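Fatty acid synthase 1, isoform A (Drosophila melanogaster, PDB 6FN6) probably builds long-chain saturated fatty acids from acetyl-CoA and malonyl-CoA with NADPH, this chain being its dehydratase, enoylreductase and ketoreductase region. Local coordinates at residues Val289-Ile294 with Phe403-Glu408; Gly306-Asn311 with Val337-Ser342; Gly379-Ser384 with Glu407-Thr412. All blocks are in the same frame, centred on the assembly; numbering follows the deposited sequence.

Contact 1. Residues Val289-Ile294 with Phe403-Glu408; sequences VAIQVI and FLILEE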
loop_
_atom_site.group_PDB
_atom_site.type_symbol
_atom_site.label_atom_id
_atom_site.label_comp_id
_atom_site.label_asym_id
_atom_site.label_seq_id
_atom_site.Cartn_x
_atom_site.Cartn_y
_atom_site.Cartn_z
ATOM N N VAL A 289 -17.284 -27.339 61.477
ATOM C CA VAL A 289 -16.523 -27.802 62.628
ATOM C C VAL A 289 -16.933 -29.229 62.971
ATOM O O VAL A 289 -16.092 -30.067 63.292
ATOM C CB VAL A 289 -16.717 -26.869 63.840
ATOM C CG1 VAL A 289 -16.100 -27.483 65.092
ATOM C CG2 VAL A 289 -16.114 -25.506 63.568
ATOM N N ALA A 290 -18.231 -29.500 62.896
ATOM C CA ALA A 290 -18.759 -30.804 63.276
ATOM C C ALA A 290 -18.181 -31.909 62.402
ATOM O O ALA A 290 -17.696 -32.921 62.907
ATOM C CB ALA A 290 -20.275 -30.802 63.187
ATOM N N ILE A 291 -18.236 -31.714 61.090
ATOM C CA ILE A 291 -17.742 -32.713 60.150
ATOM C C ILE A 291 -16.240 -32.895 60.337
ATOM O O ILE A 291 -15.719 -34.005 60.224
ATOM C CB ILE A 291 -18.087 -32.325 58.699
ATOM C CG1 ILE A 291 -19.604 -32.352 58.482
ATOM C CG2 ILE A 291 -17.384 -33.248 57.702
ATOM C CD1 ILE A 291 -20.243 -33.723 58.609
ATOM N N GLN A 292 -15.546 -31.800 60.624
ATOM C CA GLN A 292 -14.109 -31.859 60.858
ATOM C C GLN A 292 -13.771 -32.790 62.016
ATOM O O GLN A 292 -12.846 -33.596 61.920
ATOM C CB GLN A 292 -13.551 -30.464 61.133
ATOM C CG GLN A 292 -13.252 -29.673 59.878
ATOM C CD GLN A 292 -12.692 -28.302 60.178
ATOM O OE1 GLN A 292 -11.805 -28.155 61.018
ATOM N NE2 GLN A 292 -13.212 -27.287 59.497
ATOM N N VAL A 293 -14.517 -32.670 63.110
ATOM C CA VAL A 293 -14.292 -33.505 64.283
ATOM C C VAL A 293 -14.548 -34.970 63.935
ATOM O O VAL A 293 -13.825 -35.858 64.388
ATOM C CB VAL A 293 -15.172 -33.048 65.462
ATOM C CG1 VAL A 293 -15.052 -34.019 66.643
ATOM C CG2 VAL A 293 -14.793 -31.638 65.887
ATOM N N ILE A 294 -15.582 -35.216 63.135
ATOM C CA ILE A 294 -15.941 -36.574 62.742
ATOM C C ILE A 294 -14.836 -37.175 61.882
ATOM O O ILE A 294 -14.411 -38.307 62.110
ATOM C CB ILE A 294 -17.293 -36.596 62.002
ATOM C CG1 ILE A 294 -18.407 -36.103 62.922
ATOM C CG2 ILE A 294 -17.613 -37.999 61.499
ATOM C CD1 ILE A 294 -19.699 -35.783 62.205
ATOM N N PHE A 403 -21.279 -40.652 65.120
ATOM C CA PHE A 403 -21.699 -39.417 65.774
ATOM C C PHE A 403 -23.155 -39.072 65.477
ATOM O O PHE A 403 -23.771 -39.646 64.579
ATOM C CB PHE A 403 -20.803 -38.258 65.341
ATOM C CG PHE A 403 -19.395 -38.356 65.853
ATOM C CD1 PHE A 403 -18.441 -39.086 65.162
ATOM C CD2 PHE A 403 -19.024 -37.724 67.028
ATOM C CE1 PHE A 403 -17.144 -39.178 65.629
ATOM C CE2 PHE A 403 -17.730 -37.813 67.501
ATOM C CZ PHE A 403 -16.788 -38.541 66.800
ATOM N N LEU A 404 -23.703 -38.146 66.256
ATOM C CA LEU A 404 -25.011 -37.570 65.973
ATOM C C LEU A 404 -24.893 -36.052 65.911
ATOM O O LEU A 404 -24.482 -35.416 66.881
ATOM C CB LEU A 404 -26.035 -37.964 67.037
ATOM C CG LEU A 404 -26.392 -39.442 67.203
ATOM C CD1 LEU A 404 -27.374 -39.597 68.352
ATOM C CD2 LEU A 404 -26.969 -40.022 65.924
ATOM N N ILE A 405 -25.247 -35.476 64.769
ATOM C CA ILE A 405 -25.275 -34.028 64.629
ATOM C C ILE A 405 -26.719 -33.582 64.808
ATOM O O ILE A 405 -27.547 -33.758 63.916
ATOM C CB ILE A 405 -24.709 -33.563 63.273
ATOM C CG1 ILE A 405 -23.358 -34.231 62.994
ATOM C CG2 ILE A 405 -24.559 -32.050 63.265
ATOM C CD1 ILE A 405 -22.802 -33.940 61.616
ATOM N N LEU A 406 -27.022 -33.015 65.970
ATOM C CA LEU A 406 -28.393 -32.647 66.300
ATOM C C LEU A 406 -28.532 -31.145 66.520
ATOM O O LEU A 406 -27.950 -30.587 67.450
ATOM C CB LEU A 406 -28.856 -33.402 67.547
ATOM C CG LEU A 406 -28.677 -34.923 67.511
ATOM C CD1 LEU A 406 -29.026 -35.536 68.855
ATOM C CD2 LEU A 406 -29.517 -35.549 66.407
ATOM N N GLU A 407 -29.300 -30.493 65.653
ATOM C CA GLU A 407 -29.641 -29.090 65.844
ATOM C C GLU A 407 -30.899 -29.032 66.696
ATOM O O GLU A 407 -31.926 -29.614 66.345
ATOM C CB GLU A 407 -29.844 -28.375 64.504
ATOM C CG GLU A 407 -30.439 -26.975 64.624
ATOM C CD GLU A 407 -30.436 -26.208 63.308
ATOM O OE1 GLU A 407 -29.642 -26.556 62.408
ATOM O OE2 GLU A 407 -31.234 -25.254 63.172
ATOM N N GLU A 408 -30.814 -28.330 67.819
ATOM C CA GLU A 408 -31.916 -28.280 68.771
ATOM C C GLU A 408 -32.212 -26.848 69.190
ATOM O O GLU A 408 -31.395 -25.951 68.984
ATOM C CB GLU A 408 -31.584 -29.117 70.013
ATOM C CG GLU A 408 -31.290 -30.581 69.729
ATOM C CD GLU A 408 -32.528 -31.368 69.362
ATOM O OE1 GLU A 408 -33.631 -30.990 69.810
ATOM O OE2 GLU A 408 -32.399 -32.367 68.624
#

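Contact 2. Residues Gly306-Asn311 with Val337-Ser342; sequences GVELAN and VAVVTS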
loop_
_atom_site.group_PDB
_atom_site.type_symbol
_atom_site.label_atom_id
_atom_site.label_comp_id
_atom_site.label_asym_id
_atom_site.label_seq_id
_atom_site.Cartn_x
_atom_site.Cartn_y
_atom_site.Cartn_z
ATOM N N GLY A 306 -22.949 -40.673 55.682
ATOM C CA GLY A 306 -23.852 -39.880 56.497
ATOM C C GLY A 306 -25.237 -39.737 55.895
ATOM O O GLY A 306 -25.438 -40.007 54.712
ATOM N N VAL A 307 -26.201 -39.326 56.714
ATOM C CA VAL A 307 -27.569 -39.122 56.247
ATOM C C VAL A 307 -28.167 -37.874 56.889
ATOM O O VAL A 307 -27.684 -37.405 57.919
ATOM C CB VAL A 307 -28.450 -40.355 56.539
ATOM C CG1 VAL A 307 -27.902 -41.584 55.833
ATOM C CG2 VAL A 307 -28.554 -40.602 58.039
ATOM N N GLU A 308 -29.221 -37.343 56.273
ATOM C CA GLU A 308 -29.945 -36.207 56.831
ATOM C C GLU A 308 -31.438 -36.500 56.915
ATOM O O GLU A 308 -32.095 -36.737 55.901
ATOM C CB GLU A 308 -29.710 -34.944 55.998
ATOM C CG GLU A 308 -30.739 -33.842 56.247
ATOM C CD GLU A 308 -30.364 -32.523 55.596
ATOM O OE1 GLU A 308 -29.643 -32.540 54.576
ATOM O OE2 GLU A 308 -30.793 -31.464 56.104
ATOM N N LEU A 309 -31.962 -36.485 58.135
ATOM C CA LEU A 309 -33.387 -36.680 58.369
ATOM C C LEU A 309 -34.150 -35.411 57.987
ATOM O O LEU A 309 -33.855 -34.326 58.488
ATOM C CB LEU A 309 -33.635 -37.051 59.830
ATOM C CG LEU A 309 -32.849 -38.275 60.312
ATOM C CD1 LEU A 309 -33.028 -38.481 61.806
ATOM C CD2 LEU A 309 -33.256 -39.530 59.547
ATOM N N ALA A 310 -35.130 -35.558 57.099
ATOM C CA ALA A 310 -35.836 -34.413 56.525
ATOM C C ALA A 310 -37.357 -34.524 56.652
ATOM O O ALA A 310 -38.080 -34.250 55.696
ATOM C CB ALA A 310 -35.449 -34.251 55.060
ATOM N N ASN A 311 -37.842 -34.919 57.824
ATOM C CA ASN A 311 -39.282 -35.038 58.041
ATOM C C ASN A 311 -39.894 -33.714 58.488
ATOM O O ASN A 311 -39.519 -33.166 59.524
ATOM C CB ASN A 311 -39.578 -36.113 59.090
ATOM C CG ASN A 311 -39.345 -37.515 58.571
ATOM O OD1 ASN A 311 -39.337 -37.750 57.363
ATOM N ND2 ASN A 311 -39.160 -38.460 59.488
ATOM N N VAL A 337 -23.511 -39.408 51.183
ATOM C CA VAL A 337 -24.537 -38.662 51.897
ATOM C C VAL A 337 -25.888 -38.918 51.248
ATOM O O VAL A 337 -26.006 -38.933 50.024
ATOM C CB VAL A 337 -24.214 -37.157 51.929
ATOM C CG1 VAL A 337 -25.292 -36.391 52.686
ATOM C CG2 VAL A 337 -22.850 -36.921 52.553
ATOM N N ALA A 338 -26.903 -39.129 52.078
ATOM C CA ALA A 338 -28.253 -39.378 51.595
ATOM C C ALA A 338 -29.255 -38.543 52.378
ATOM O O ALA A 338 -28.980 -38.121 53.501
ATOM C CB ALA A 338 -28.594 -40.856 51.702
ATOM N N VAL A 339 -30.414 -38.297 51.776
ATOM C CA VAL A 339 -31.495 -37.611 52.465
ATOM C C VAL A 339 -32.616 -38.610 52.704
ATOM O O VAL A 339 -33.163 -39.186 51.764
ATOM C CB VAL A 339 -31.994 -36.391 51.672
ATOM C CG1 VAL A 339 -33.093 -35.663 52.440
ATOM C CG2 VAL A 339 -30.841 -35.448 51.364
ATOM N N VAL A 340 -32.952 -38.806 53.973
ATOM C CA VAL A 340 -33.980 -39.759 54.361
ATOM C C VAL A 340 -35.303 -39.030 54.533
ATOM O O VAL A 340 -35.365 -37.982 55.175
ATOM C CB VAL A 340 -33.597 -40.508 55.646
ATOM C CG1 VAL A 340 -34.566 -41.651 55.898
ATOM C CG2 VAL A 340 -32.167 -41.025 55.560
ATOM N N THR A 341 -36.360 -39.590 53.956
ATOM C CA THR A 341 -37.680 -38.976 54.021
ATOM C C THR A 341 -38.725 -40.003 54.435
ATOM O O THR A 341 -38.760 -41.118 53.914
ATOM C CB THR A 341 -38.084 -38.352 52.669
ATOM O OG1 THR A 341 -39.382 -37.757 52.785
ATOM C CG2 THR A 341 -38.105 -39.406 51.562
ATOM N N SER A 342 -39.568 -39.616 55.386
ATOM C CA SER A 342 -40.640 -40.476 55.860
ATOM C C SER A 342 -41.967 -40.096 55.215
ATOM O O SER A 342 -42.950 -40.829 55.325
ATOM C CB SER A 342 -40.753 -40.391 57.384
ATOM O OG SER A 342 -41.743 -41.276 57.875
#

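Contact 3. Residues Gly379-Ser384 with Glu407-Thr412; sequences GIDVLS and EETLPT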
loop_
_atom_site.group_PDB
_atom_site.type_symbol
_atom_site.label_atom_id
_atom_site.label_comp_id
_atom_site.label_asym_id
_atom_site.label_seq_id
_atom_site.Cartn_x
_atom_site.Cartn_y
_atom_site.Cartn_z
ATOM N N GLY A 379 -29.908 -34.285 62.174
ATOM C CA GLY A 379 -31.326 -34.120 62.435
ATOM C C GLY A 379 -31.628 -32.828 63.167
ATOM O O GLY A 379 -30.766 -32.281 63.854
ATOM N N ILE A 380 -32.852 -32.336 63.015
ATOM C CA ILE A 380 -33.276 -31.119 63.692
ATOM C C ILE A 380 -34.445 -31.445 64.608
ATOM O O ILE A 380 -35.411 -32.084 64.193
ATOM C CB ILE A 380 -33.653 -30.008 62.684
ATOM C CG1 ILE A 380 -32.485 -29.748 61.723
ATOM C CG2 ILE A 380 -34.063 -28.731 63.426
ATOM C CD1 ILE A 380 -32.719 -28.629 60.729
ATOM N N ASP A 381 -34.342 -31.011 65.859
ATOM C CA ASP A 381 -35.409 -31.198 66.835
ATOM C C ASP A 381 -35.685 -32.679 67.082
ATOM O O ASP A 381 -36.838 -33.094 67.197
ATOM C CB ASP A 381 -36.683 -30.490 66.366
ATOM C CG ASP A 381 -36.475 -29.004 66.152
ATOM O OD1 ASP A 381 -35.583 -28.428 66.812
ATOM O OD2 ASP A 381 -37.201 -28.409 65.327
ATOM N N VAL A 382 -34.621 -33.468 67.177
ATOM C CA VAL A 382 -34.746 -34.900 67.418
ATOM C C VAL A 382 -35.032 -35.142 68.896
ATOM O O VAL A 382 -35.797 -36.039 69.250
ATOM C CB VAL A 382 -33.479 -35.648 66.964
ATOM C CG1 VAL A 382 -33.579 -37.139 67.286
ATOM C CG2 VAL A 382 -33.245 -35.438 65.478
ATOM N N LEU A 383 -34.409 -34.343 69.755
ATOM C CA LEU A 383 -34.612 -34.458 71.194
ATOM C C LEU A 383 -35.874 -33.712 71.623
ATOM O O LEU A 383 -36.329 -33.843 72.759
ATOM C CB LEU A 383 -33.396 -33.918 71.948
ATOM C CG LEU A 383 -32.047 -34.518 71.544
ATOM C CD1 LEU A 383 -30.915 -33.839 72.297
ATOM C CD2 LEU A 383 -32.018 -36.029 71.780
ATOM N N SER A 384 -36.427 -32.921 70.708
ATOM C CA SER A 384 -37.653 -32.171 70.963
ATOM C C SER A 384 -38.885 -33.056 70.806
ATOM O O SER A 384 -39.874 -32.889 71.519
ATOM C CB SER A 384 -37.749 -30.974 70.019
ATOM O OG SER A 384 -36.635 -30.114 70.179
ATOM N N GLU A 407 -29.300 -30.493 65.653
ATOM C CA GLU A 407 -29.641 -29.090 65.844
ATOM C C GLU A 407 -30.899 -29.032 66.696
ATOM O O GLU A 407 -31.926 -29.614 66.345
ATOM C CB GLU A 407 -29.844 -28.375 64.504
ATOM C CG GLU A 407 -30.439 -26.975 64.624
ATOM C CD GLU A 407 -30.436 -26.208 63.308
ATOM O OE1 GLU A 407 -29.642 -26.556 62.408
ATOM O OE2 GLU A 407 -31.234 -25.254 63.172
ATOM N N GLU A 408 -30.814 -28.330 67.819
ATOM C CA GLU A 408 -31.916 -28.280 68.771
ATOM C C GLU A 408 -32.212 -26.848 69.190
ATOM O O GLU A 408 -31.395 -25.951 68.984
ATOM C CB GLU A 408 -31.584 -29.117 70.013
ATOM C CG GLU A 408 -31.290 -30.581 69.729
ATOM C CD GLU A 408 -32.528 -31.368 69.362
ATOM O OE1 GLU A 408 -33.631 -30.990 69.810
ATOM O OE2 GLU A 408 -32.399 -32.367 68.624
ATOM N N THR A 409 -33.393 -26.637 69.761
ATOM C CA THR A 409 -33.705 -25.361 70.388
ATOM C C THR A 409 -33.098 -25.367 71.785
ATOM O O THR A 409 -33.205 -26.353 72.513
ATOM C CB THR A 409 -35.222 -25.110 70.469
ATOM O OG1 THR A 409 -35.829 -26.084 71.327
ATOM C CG2 THR A 409 -35.851 -25.197 69.087
ATOM N N LEU A 410 -32.460 -24.262 72.155
ATOM C CA LEU A 410 -31.716 -24.186 73.408
ATOM C C LEU A 410 -32.574 -24.461 74.647
ATOM O O LEU A 410 -32.187 -25.265 75.495
ATOM C CB LEU A 410 -31.050 -22.815 73.542
ATOM C CG LEU A 410 -30.118 -22.625 74.744
ATOM C CD1 LEU A 410 -29.065 -23.725 74.830
ATOM C CD2 LEU A 410 -29.450 -21.265 74.679
ATOM N N PRO A 411 -33.739 -23.799 74.764
ATOM C CA PRO A 411 -34.527 -24.057 75.975
ATOM C C PRO A 411 -34.874 -25.531 76.155
ATOM O O PRO A 411 -34.710 -26.063 77.251
ATOM C CB PRO A 411 -35.790 -23.209 75.765
ATOM C CG PRO A 411 -35.815 -22.881 74.318
ATOM C CD PRO A 411 -34.389 -22.801 73.898
ATOM N N THR A 412 -35.338 -26.181 75.092
ATOM C CA THR A 412 -35.717 -27.588 75.166
ATOM C C THR A 412 -34.505 -28.476 75.428
ATOM O O THR A 412 -34.556 -29.375 76.268
ATOM C CB THR A 412 -36.410 -28.061 73.874
ATOM O OG1 THR A 412 -35.538 -27.856 72.754
ATOM C CG2 THR A 412 -37.709 -27.305 73.657
#

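Contact 1. Residues Val289-Ile294 with Phe403-Glu408
Ile294 N gives its hydrogen to Ala290 O at 3.1 Å, next to the slightly shorter helical bond from Val293 N to Val289 O at 3.0 Å. These bonds place Ala290 and Ile294 one turn apart on the side of the helix that meets residues 403-408, where everything that touches is apolar. On the helix side Ile294 carries most of the contact, and its CG1 and CD1 have different partners. The CG1 methylene lies 3.7 Å from Phe403 CD1 and makes an off-centre CH-pi contact, 4.2 Å from the ring centroid and 30° off the ring normal, as the two side chains run alongside one another in opposite senses. With CD1 anti to CA (chi2 166°), the chain is extended, which carries Ile294 CD1 on from the ring to Ile405 CD1 at 3.7 Å. That same Ile405 methyl also receives Ile291 CD1 at 4.0 Å, the two side chains crossing at about a right angle, and Ala290 CB at 4.3 Å. A small alanine suits the point where its CB points at Ile405, and the longer isoleucines reach in from beside it. Phe376 on one neighbouring strand and Leu442 on the other continue the apolar layer. Gln292 turns to another part of the chain, binding Arg554 and the carbonyl of His555. The helix and strand segments run nearly antiparallel (171°), the usual packing of a helix on the central sheet of an alpha/beta domain, here one whose strand order is that of the class I methyltransferase fold.

Contact 2. Residues Gly306-Asn311 with Val337-Ser342
Gly306 O takes the N-H of Ala338 at 3.1 Å and also faces the CA-H of Val337, which opens a parallel pairing of the two strands. Val307 comes next, on the sheet face it shares with Ala338 and Val340; its CB lies 3.9 Å from Val340 CG2, and Val377 of the adjoining strand covers it further. Glu308 binds through both backbone groups, its N to Ala338 O at 2.9 Å and its O to Val340 N at 3.0 Å. Its side chain leaves on the other face, with Val337 and Val339, and runs out extended, CG anti to the backbone N (chi1 162°). The carboxylate is thereby carried to a salt bridge with Arg313 and to the N-H of Val319, just ahead of helix 320-329. That helix is the crossover of a beta-alpha-beta unit whose strands are these two; their segments are turned by 26° in the twist common to such sheets. The strand order matches a class I methyltransferase fold, in which the end of this first strand leads into the region where active relatives usually have a glycine-rich cofactor loop. Leu309 lies alongside Val340, its CD2 4.0 Å from Val340 CB. Ala310, already beyond the strand, still sends its N-H to Val340 O at 3.1 Å and sets its small CB 3.8 Å from Val339 CG1. Asn311 continues the pairing beyond strand 306-309: its amide OD1 stands in for a backbone carbonyl and accepts Ser342 N at 2.7 Å, the donor lying in the carbonyl plane.

Contact 3. Residues Gly379-Ser384 with Glu407-Thr412
The carboxylate of Glu408 has Leu383 over one face, its CB 3.6 Å from Glu408 OE1, while the CA of Asp381 comes obliquely from the other side, 3.5 Å from the same oxygen. Polar groups take the two oxygens. Leu383 N gives a nearly straight bond (174°) to Glu408 OE2 at 3.0 Å, coming from above the carboxylate plane. Val382 N reaches OE2 of Glu408 at 2.9 Å, but at a poor angle that makes this bond weak. Ser384 OG donates to Glu408 OE1 at 3.2 Å, nearly along the C-O axis. The Glu408 chain is bent at chi2 (-73°), which brings the carboxylate back over the turn instead of letting it run straight on. With an alanine in place of Glu408, the N-H groups of Val382 and Leu383 and the Ser384 hydroxyl would probably lose their shared carboxylate and the turn would be less firmly held. These N-H groups probably also ease the nearness of two acids, Asp381 OD1 and Glu408 OE1 being 4.4 Å apart. The turn follows a short parallel pairing: Glu407 N binds Gly379 O at 2.9 Å, and Asp381 N binds Glu407 O at 2.8 Å. In the methyltransferase-like fold these are the neighbouring fourth and fifth strands, joined here at their C-terminal ends. Glycine fits position 379, since a CB there would run into Val382 CG2. Ile380 and Glu407 extend together from one sheet face, and the Glu407 carboxylate goes on to a salt bridge with Arg283. Asp381 takes a left-handed backbone conformation, which helps turn the chain sharply off the strand. Thr409 occupies the N-cap position of helix 410-423, and its CG2 methyl comes near Asp381 OD1, the two side chains crossing at about a right angle.

In the fold
All three contacts belong to one mixed sheet and its surroundings, with a methyltransferase-like strand order; in animal fatty acid synthases such a domain is a non-catalytic relative, probably so here too, and the annotated dehydratase residues lie elsewhere. Contact 1 sets helix 279-296 on strand 402-409, and contact 2, about 15 Å away between centres, is nested in the loop it closes, pairing strands 303-309 and 334-341. Contact 3 follows contact 2 in series, about 16 Å from it between centres, and shares Glu407 and Glu408 with contact 1, whose centre is about 13 Å off. Strand 374-380 lies between strands 303-309 and 402-409, so the sheet itself links the three.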